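Side-chain contacts in TonB-dependent siderophore receptor (Pseudomonas aeruginosa 39016, PDB 5NEC), which probably takes up ferric siderophores, and siderophore-drug conjugates, across the outer membrane of the bacterium using energy delivered through TonB: residues A[38-43]-A[146-151]; A[71-76]-A[125-130]. All blocks are in the same frame, centred on the assembly; numbering follows the deposited sequence.

Contact 1 of 2, residues A[38-43]-A[146-151]; sequences SASKKY and SLNLVS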
loop_
_atom_site.group_PDB
_atom_site.type_symbol
_atom_site.label_atom_id
_atom_site.label_comp_id
_atom_site.label_asym_id
_atom_site.label_seq_id
_atom_site.Cartn_x
_atom_site.Cartn_y
_atom_site.Cartn_z
ATOM N N SER A 38 -8.551 -8.831 -14.008
ATOM C CA SER A 38 -8.867 -8.000 -12.855
ATOM C C SER A 38 -10.200 -8.435 -12.241
ATOM O O SER A 38 -11.020 -9.060 -12.906
ATOM C CB SER A 38 -8.933 -6.535 -13.280
ATOM O OG SER A 38 -9.129 -5.692 -12.162
ATOM N N ALA A 39 -10.408 -8.107 -10.972
ATOM C CA ALA A 39 -11.690 -8.356 -10.304
ATOM C C ALA A 39 -12.755 -7.294 -10.667
ATOM O O ALA A 39 -13.923 -7.635 -10.845
ATOM C CB ALA A 39 -11.498 -8.428 -8.794
ATOM N N SER A 40 -12.357 -6.025 -10.785
ATOM C CA SER A 40 -13.318 -4.938 -11.044
ATOM C C SER A 40 -13.705 -4.903 -12.519
ATOM O O SER A 40 -12.826 -4.820 -13.375
ATOM C CB SER A 40 -12.749 -3.569 -10.605
ATOM O OG SER A 40 -11.876 -2.988 -11.577
ATOM N N LYS A 41 -15.008 -4.909 -12.810
ATOM C CA LYS A 41 -15.516 -4.944 -14.206
ATOM C C LYS A 41 -15.654 -3.529 -14.792
ATOM O O LYS A 41 -16.681 -3.159 -15.392
ATOM C CB LYS A 41 -16.831 -5.736 -14.304
ATOM C CG LYS A 41 -16.709 -7.129 -13.678
ATOM C CD LYS A 41 -17.961 -7.969 -13.870
ATOM C CE LYS A 41 -18.280 -8.854 -12.671
ATOM N NZ LYS A 41 -17.235 -9.883 -12.428
ATOM N N LYS A 42 -14.604 -2.738 -14.566
ATOM C CA LYS A 42 -14.296 -1.519 -15.309
ATOM C C LYS A 42 -13.182 -1.843 -16.321
ATOM O O LYS A 42 -12.983 -1.082 -17.257
ATOM C CB LYS A 42 -13.835 -0.398 -14.338
ATOM C CG LYS A 42 -14.634 0.914 -14.391
ATOM C CD LYS A 42 -14.774 1.561 -13.008
ATOM C CE LYS A 42 -15.903 0.938 -12.193
ATOM N NZ LYS A 42 -15.588 0.860 -10.731
ATOM N N TYR A 43 -12.460 -2.947 -16.106
ATOM C CA TYR A 43 -11.573 -3.533 -17.109
ATOM C C TYR A 43 -12.431 -4.271 -18.111
ATOM O O TYR A 43 -13.280 -5.077 -17.738
ATOM C CB TYR A 43 -10.605 -4.549 -16.517
ATOM C CG TYR A 43 -9.458 -3.958 -15.751
ATOM C CD1 TYR A 43 -9.675 -3.251 -14.558
ATOM C CD2 TYR A 43 -8.143 -4.131 -16.193
ATOM C CE1 TYR A 43 -8.617 -2.716 -13.840
ATOM C CE2 TYR A 43 -7.081 -3.610 -15.476
ATOM C CZ TYR A 43 -7.324 -2.905 -14.307
ATOM O OH TYR A 43 -6.261 -2.383 -13.621
ATOM N N SER A 146 -1.845 3.244 -9.255
ATOM C CA SER A 146 -2.762 2.982 -8.144
ATOM C C SER A 146 -2.711 1.548 -7.616
ATOM O O SER A 146 -2.145 0.647 -8.242
ATOM C CB SER A 146 -4.195 3.344 -8.549
ATOM O OG SER A 146 -4.602 2.580 -9.658
ATOM N N LEU A 147 -3.267 1.386 -6.418
ATOM C CA LEU A 147 -3.445 0.090 -5.770
ATOM C C LEU A 147 -4.935 -0.152 -5.676
ATOM O O LEU A 147 -5.670 0.732 -5.254
ATOM C CB LEU A 147 -2.859 0.073 -4.358
ATOM C CG LEU A 147 -1.381 0.425 -4.159
ATOM C CD1 LEU A 147 -1.028 0.411 -2.687
ATOM C CD2 LEU A 147 -0.496 -0.551 -4.906
ATOM N N ASN A 148 -5.369 -1.337 -6.086
ATOM C CA ASN A 148 -6.726 -1.785 -5.876
ATOM C C ASN A 148 -6.744 -3.065 -5.039
ATOM O O ASN A 148 -6.275 -4.124 -5.479
ATOM C CB ASN A 148 -7.451 -2.008 -7.208
ATOM C CG ASN A 148 -8.932 -2.279 -7.020
ATOM O OD1 ASN A 148 -9.588 -1.678 -6.156
ATOM N ND2 ASN A 148 -9.458 -3.208 -7.797
ATOM N N LEU A 149 -7.307 -2.946 -3.839
ATOM C CA LEU A 149 -7.361 -4.025 -2.873
ATOM C C LEU A 149 -8.705 -4.746 -2.974
ATOM O O LEU A 149 -9.739 -4.157 -2.653
ATOM C CB LEU A 149 -7.169 -3.463 -1.461
ATOM C CG LEU A 149 -6.002 -2.510 -1.233
ATOM C CD1 LEU A 149 -5.861 -2.282 0.260
ATOM C CD2 LEU A 149 -4.709 -3.031 -1.836
ATOM N N VAL A 150 -8.685 -6.005 -3.404
ATOM C CA VAL A 150 -9.917 -6.776 -3.597
ATOM C C VAL A 150 -10.309 -7.481 -2.280
ATOM O O VAL A 150 -9.560 -8.318 -1.779
ATOM C CB VAL A 150 -9.748 -7.811 -4.750
ATOM C CG1 VAL A 150 -11.067 -8.512 -5.073
ATOM C CG2 VAL A 150 -9.184 -7.134 -6.006
ATOM N N SER A 151 -11.467 -7.128 -1.718
ATOM C CA SER A 151 -11.968 -7.726 -0.466
ATOM C C SER A 151 -12.464 -9.138 -0.649
ATOM O O SER A 151 -13.074 -9.455 -1.666
ATOM C CB SER A 151 -13.171 -6.961 0.072
ATOM O OG SER A 151 -12.821 -5.668 0.470
#
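Ala-39 and Val-150 make a small apolar contact where the irregular N-terminal segment 38-43 lies against strand 146-151 of the plug. The single methyl of Ala-39 faces both branches of the valine: its CB is 3.7 Å from Val-150 CG1 and 3.8 Å from Val-150 CG2. This forked approach follows from the valine torsion (chi1 -174°), which sets CG1 anti to the backbone N and CG2 anti to the carbonyl carbon, so that the two methyls straddle the alanine. With Ala-39 CA 7.1 Å from Val-150 CA, a one-carbon side chain suffices to meet them. One residue on in the loop and two back in the strand, Ser-40 CB lies 4.3 Å from Asn-148 ND2. In TonB-dependent receptors the plug is a globular domain inside the barrel, built round a small mixed sheet, with 146-151 an inner strand. Asn-148 suits this buried position since both ends of its amide are used: OD1 accepts from the backbone N of Gly-110, and ND2 donates to Glu-128. The same carboxylate receives Ser-38 OG and the backbone N of Ala-39, tying the loop to the sheet. Within the loop, Ser-38 CB lies 3.5 Å above the Tyr-43 ring centre.

Contact 2 of 2, residues A[71-76]-A[125-130]; sequences QDALRT and EQIEVS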
loop_
_atom_site.group_PDB
_atom_site.type_symbol
_atom_site.label_atom_id
_atom_site.label_comp_id
_atom_site.label_asym_id
_atom_site.label_seq_id
_atom_site.Cartn_x
_atom_site.Cartn_y
_atom_site.Cartn_z
ATOM N N GLN A 71 2.202 -3.382 3.070
ATOM C CA GLN A 71 3.616 -3.090 2.744
ATOM C C GLN A 71 4.483 -4.339 2.634
ATOM O O GLN A 71 5.252 -4.473 1.690
ATOM C CB GLN A 71 4.263 -2.204 3.795
ATOM C CG GLN A 71 3.630 -0.855 3.954
ATOM C CD GLN A 71 4.447 0.055 4.843
ATOM O OE1 GLN A 71 5.676 -0.104 4.998
ATOM N NE2 GLN A 71 3.766 1.041 5.432
ATOM N N ASP A 72 4.374 -5.212 3.631
ATOM C CA ASP A 72 5.026 -6.529 3.650
ATOM C C ASP A 72 4.767 -7.276 2.323
ATOM O O ASP A 72 5.693 -7.772 1.679
ATOM C CB ASP A 72 4.466 -7.332 4.843
ATOM C CG ASP A 72 5.418 -8.397 5.385
ATOM O OD1 ASP A 72 6.564 -8.562 4.887
ATOM O OD2 ASP A 72 4.988 -9.073 6.360
ATOM N N ALA A 73 3.502 -7.294 1.906
ATOM C CA ALA A 73 3.079 -7.988 0.691
ATOM C C ALA A 73 3.612 -7.330 -0.580
ATOM O O ALA A 73 3.973 -8.036 -1.528
ATOM C CB ALA A 73 1.554 -8.075 0.632
ATOM N N LEU A 74 3.659 -5.993 -0.598
ATOM C CA LEU A 74 4.129 -5.255 -1.781
ATOM C C LEU A 74 5.652 -5.290 -2.000
ATOM O O LEU A 74 6.117 -4.868 -3.047
ATOM C CB LEU A 74 3.611 -3.811 -1.783
ATOM C CG LEU A 74 2.116 -3.641 -2.067
ATOM C CD1 LEU A 74 1.684 -2.219 -1.720
ATOM C CD2 LEU A 74 1.740 -3.981 -3.514
ATOM N N ARG A 75 6.421 -5.828 -1.052
ATOM C CA ARG A 75 7.843 -6.082 -1.290
ATOM C C ARG A 75 8.096 -6.983 -2.510
ATOM O O ARG A 75 9.169 -6.918 -3.100
ATOM C CB ARG A 75 8.538 -6.639 -0.032
ATOM C CG ARG A 75 8.524 -8.158 0.172
ATOM C CD ARG A 75 8.932 -8.510 1.604
ATOM N NE ARG A 75 9.127 -9.944 1.845
ATOM C CZ ARG A 75 8.207 -10.816 2.282
ATOM N NH1 ARG A 75 6.934 -10.476 2.521
ATOM N NH2 ARG A 75 8.572 -12.078 2.472
ATOM N N THR A 76 7.100 -7.805 -2.880
ATOM C CA THR A 76 7.151 -8.639 -4.094
ATOM C C THR A 76 7.010 -7.893 -5.431
ATOM O O THR A 76 7.248 -8.472 -6.464
ATOM C CB THR A 76 6.075 -9.768 -4.058
ATOM O OG1 THR A 76 4.773 -9.211 -3.817
ATOM C CG2 THR A 76 6.395 -10.783 -2.992
ATOM N N GLU A 125 -8.333 -10.714 -0.947
ATOM C CA GLU A 125 -8.183 -11.816 -1.893
ATOM C C GLU A 125 -6.891 -11.627 -2.678
ATOM O O GLU A 125 -6.111 -12.569 -2.845
ATOM C CB GLU A 125 -9.383 -11.829 -2.853
ATOM C CG GLU A 125 -9.541 -13.087 -3.691
ATOM C CD GLU A 125 -9.958 -14.316 -2.891
ATOM O OE1 GLU A 125 -10.670 -14.193 -1.855
ATOM O OE2 GLU A 125 -9.579 -15.424 -3.331
ATOM N N GLN A 126 -6.679 -10.400 -3.156
ATOM C CA GLN A 126 -5.514 -10.054 -3.966
ATOM C C GLN A 126 -5.304 -8.534 -4.010
ATOM O O GLN A 126 -6.200 -7.759 -3.675
ATOM C CB GLN A 126 -5.661 -10.604 -5.397
ATOM C CG GLN A 126 -6.797 -9.962 -6.176
ATOM C CD GLN A 126 -7.223 -10.748 -7.413
ATOM O OE1 GLN A 126 -7.152 -11.984 -7.466
ATOM N NE2 GLN A 126 -7.670 -10.019 -8.426
ATOM N N ILE A 127 -4.112 -8.142 -4.463
ATOM C CA ILE A 127 -3.702 -6.747 -4.562
ATOM C C ILE A 127 -3.351 -6.431 -6.020
ATOM O O ILE A 127 -2.438 -7.026 -6.580
ATOM C CB ILE A 127 -2.493 -6.480 -3.635
ATOM C CG1 ILE A 127 -2.887 -6.730 -2.171
ATOM C CG2 ILE A 127 -1.954 -5.069 -3.802
ATOM C CD1 ILE A 127 -1.721 -7.150 -1.309
ATOM N N GLU A 128 -4.072 -5.488 -6.618
ATOM C CA GLU A 128 -3.881 -5.130 -8.027
ATOM C C GLU A 128 -3.126 -3.800 -8.145
ATOM O O GLU A 128 -3.621 -2.762 -7.712
ATOM C CB GLU A 128 -5.240 -5.062 -8.730
ATOM C CG GLU A 128 -6.045 -6.355 -8.579
ATOM C CD GLU A 128 -7.393 -6.346 -9.288
ATOM O OE1 GLU A 128 -7.847 -5.272 -9.739
ATOM O OE2 GLU A 128 -8.009 -7.436 -9.377
ATOM N N VAL A 129 -1.921 -3.849 -8.721
ATOM C CA VAL A 129 -1.050 -2.681 -8.874
ATOM C C VAL A 129 -1.076 -2.185 -10.317
ATOM O O VAL A 129 -0.537 -2.830 -11.190
ATOM C CB VAL A 129 0.415 -3.022 -8.485
ATOM C CG1 VAL A 129 1.272 -1.758 -8.383
ATOM C CG2 VAL A 129 0.448 -3.780 -7.161
ATOM N N SER A 130 -1.703 -1.038 -10.553
ATOM C CA SER A 130 -1.609 -0.329 -11.840
ATOM C C SER A 130 -0.455 0.653 -11.795
ATOM O O SER A 130 -0.458 1.571 -10.984
ATOM C CB SER A 130 -2.893 0.443 -12.115
ATOM O OG SER A 130 -3.888 -0.453 -12.541
#
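Leu-74 CD2, from helix 70-74, rests over the gap between Ile-127 and Val-129 of strand 124-130, 3.9 Å from Ile-127 CG2 and 3.9 Å from Val-129 CG2. The leucine crosses both of them obliquely, and its CG, anti to the carbonyl carbon (chi1 -71°), carries the forked end over to the strand although the CB does not itself point there. Beside it, Ala-73 turns its CB toward the strand and meets Ile-127 CD1 at 3.9 Å. Ile-127 thus serves both helix residues with different branches: CG2, on its beta carbon, goes to the leucine, while the longer arm through CG1 reaches the alanine. Ile-127 and Val-129, two apart on an extended strand, present their side chains on the same face, whereas Glu-128 between them points away. This is helix-on-sheet packing inside the plug domain: the short helix lies against one face of the mixed sheet, whose strand 124-130 runs between 54-57 and 146-151. Beta-branched residues suit the strand, and a small alanine lets the helix come close. Leu-147 of the next strand and Ile-80 and Phe-82 of strand 80-83 pack on Leu-74, and Val-57 of strand 54-57 on Ile-127. Polar groups pin residues 72-76 to one another: Thr-76 OG1 donates to Ala-73 O at 2.7 Å, nearly in line with the carbonyl bond (171°). Arg-75 NH1 pairs with Asp-72 OD1 at 3.1 Å and also bonds to Asp-72 O, approaching from above the carbonyl plane, while its NH2 reaches Asp-682 of the barrel in a salt bridge. On the other face of the strand, Gln-126 NE2 donates to the anti lone pair of Glu-128 OE2 at 2.8 Å.

How the contacts relate
The two contacts, with centres about 12 Å apart, belong to the same plug inside the barrel and use neighbouring antiparallel strands of its mixed sheet: 146-151 in contact 1 and 124-130 in contact 2. In sequence contact 2 is nested within contact 1, since 71-76 and 125-130 both come between 38-43 and 146-151. Alternation along 124-130 links the layers: its apolar residues face helix 70-74, while Glu-128 faces the other way, its carboxylate reaching the N-terminal loop. The central sheet therefore carries the helix on one face and the N-terminal segment on the other, joining distant parts of the plug sequence into one compact body.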